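Tryptophanyl-tRNA synthetase (PDB 3A05) joins L-tryptophan to its cognate tRNA(Trp) at the expense of ATP, releasing AMP and diphosphate, as an aminoacyl-tRNA synthetase of the first structural class. Local coordinates at residues Arg70-Thr75 with Lys103-Ile108. Sequence-based numbering, arbitrary orientation.
Sequences RVAVLT and KVFVAI. With TRP (tryptophan), chain B.
L74 crosses F105 at a slant, its CB 4.1 Å from F105 CB; CG, anti to the backbone N (chi1 -177°), comes nearer, and there the side chain forks. CD1 presses on F105 CB at 3.4 Å and meets the ring obliquely, whereas CD2 reaches the bound tryptophan, 3.9 Å from its CZ2. With both methyl branches gone, an alanine here would probably leave a gap between F105 CB and the indole of the ligand. A72 CB adds to this face of the sheet, in the plane of the F105 ring at its edge, 4.0 Å from CE1. Strands 72-75 and 103-108 run parallel as neighbours in a beta-alpha-beta crossover through helix 85-99, part of the Rossmann-fold catalytic core of this synthetase class. Five backbone hydrogen bonds join the segments, from K103 N to V71 O at one end to A107 N to T75 O at the other; T75 N to F105 O is the longest at 3.3 Å. On the helix-covered face, V73 CG1 touches V104 CG2 at 3.8 Å. At the outer end, K103 CB sits 3.9 Å above the plane of the R70 guanidinium, over its centre; R70 NE is hydrogen-bonded to G101 O and NH2 forms a salt bridge with D145 OD2.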
# COMPACT_ATOMS: atom_id res chain seq x y z
N ARG A 70 26.76 -12.04 -6.42
CA ARG A 70 26.63 -11.33 -5.13
C ARG A 70 25.31 -11.75 -4.50
O ARG A 70 24.27 -11.63 -5.15
CB ARG A 70 26.77 -9.79 -5.30
CG ARG A 70 26.94 -9.02 -3.97
CD ARG A 70 28.25 -9.28 -3.24
NE ARG A 70 28.40 -8.58 -1.95
CZ ARG A 70 28.25 -7.27 -1.74
NH1 ARG A 70 27.85 -6.46 -2.72
NH2 ARG A 70 28.44 -6.76 -0.52
N VAL A 71 25.34 -12.36 -3.30
CA VAL A 71 24.12 -12.80 -2.58
C VAL A 71 23.74 -11.83 -1.44
O VAL A 71 24.53 -11.01 -1.08
CB VAL A 71 24.21 -14.25 -2.07
CG1 VAL A 71 24.27 -15.21 -3.23
CG2 VAL A 71 25.41 -14.46 -1.09
N ALA A 72 22.52 -11.91 -0.90
CA ALA A 72 22.09 -10.89 0.06
C ALA A 72 21.45 -11.50 1.27
O ALA A 72 20.93 -12.62 1.20
CB ALA A 72 21.10 -9.92 -0.55
N VAL A 73 21.46 -10.72 2.36
CA VAL A 73 20.66 -11.10 3.52
C VAL A 73 19.89 -9.89 3.87
O VAL A 73 20.37 -8.77 3.64
CB VAL A 73 21.51 -11.64 4.74
CG1 VAL A 73 22.59 -10.68 5.12
CG2 VAL A 73 20.57 -11.97 5.99
N LEU A 74 18.67 -10.10 4.37
CA LEU A 74 17.77 -9.00 4.66
C LEU A 74 17.01 -9.35 5.92
O LEU A 74 16.70 -10.54 6.10
CB LEU A 74 16.74 -8.80 3.48
CG LEU A 74 15.82 -7.58 3.72
CD1 LEU A 74 15.63 -6.68 2.55
CD2 LEU A 74 14.49 -8.07 4.27
N THR A 75 16.75 -8.37 6.81
CA THR A 75 15.81 -8.60 7.90
C THR A 75 15.21 -7.21 8.17
O THR A 75 15.64 -6.21 7.60
CB THR A 75 16.53 -9.18 9.21
OG1 THR A 75 15.54 -9.42 10.22
CG2 THR A 75 17.51 -8.16 9.77
N LYS A 103 25.66 -9.04 0.79
CA LYS A 103 25.09 -7.70 0.88
C LYS A 103 24.02 -7.72 1.96
O LYS A 103 23.14 -8.59 1.99
CB LYS A 103 24.50 -7.27 -0.48
CG LYS A 103 23.85 -5.85 -0.48
CD LYS A 103 24.90 -4.71 -0.51
CE LYS A 103 24.21 -3.43 -0.19
NZ LYS A 103 25.07 -2.19 -0.23
N VAL A 104 24.03 -6.72 2.83
CA VAL A 104 23.10 -6.75 3.93
C VAL A 104 22.06 -5.65 3.74
O VAL A 104 22.43 -4.55 3.42
CB VAL A 104 23.83 -6.50 5.30
CG1 VAL A 104 22.79 -6.36 6.42
CG2 VAL A 104 24.85 -7.66 5.66
N PHE A 105 20.79 -5.96 3.91
CA PHE A 105 19.77 -4.96 3.87
C PHE A 105 19.09 -4.95 5.24
O PHE A 105 18.74 -5.98 5.73
CB PHE A 105 18.67 -5.29 2.81
CG PHE A 105 19.17 -5.16 1.36
CD1 PHE A 105 19.78 -6.21 0.72
CD2 PHE A 105 19.00 -3.96 0.66
CE1 PHE A 105 20.19 -6.07 -0.67
CE2 PHE A 105 19.46 -3.80 -0.63
CZ PHE A 105 20.08 -4.82 -1.27
N VAL A 106 18.83 -3.80 5.80
CA VAL A 106 18.05 -3.80 7.04
C VAL A 106 16.87 -2.89 6.81
O VAL A 106 17.08 -1.74 6.55
CB VAL A 106 18.91 -3.16 8.19
CG1 VAL A 106 18.06 -2.95 9.51
CG2 VAL A 106 20.17 -4.01 8.41
N ALA A 107 15.67 -3.41 6.95
CA ALA A 107 14.51 -2.57 6.87
C ALA A 107 14.11 -2.02 8.27
O ALA A 107 14.10 -2.76 9.25
CB ALA A 107 13.29 -3.33 6.27
N ILE A 108 13.78 -0.73 8.30
CA ILE A 108 13.08 -0.16 9.42
C ILE A 108 11.59 -0.13 9.16
O ILE A 108 11.11 0.56 8.23
CB ILE A 108 13.56 1.28 9.71
CG1 ILE A 108 15.09 1.31 9.85
CG2 ILE A 108 12.83 1.83 10.95
CD1 ILE A 108 15.70 0.39 11.03
N TRP B . 7.48 -7.35 10.80
CA TRP B . 8.70 -7.33 11.62
C TRP B . 8.35 -7.08 13.11
O TRP B . 9.17 -7.28 13.98
CB TRP B . 9.68 -6.29 11.07
CG TRP B . 10.00 -6.53 9.60
CD1 TRP B . 9.59 -5.74 8.53
CD2 TRP B . 10.74 -7.65 9.01
NE1 TRP B . 10.10 -6.27 7.35
CE2 TRP B . 10.78 -7.43 7.61
CE3 TRP B . 11.41 -8.78 9.55
CZ2 TRP B . 11.44 -8.32 6.72
CZ3 TRP B . 12.09 -9.66 8.66
CH2 TRP B . 12.09 -9.41 7.26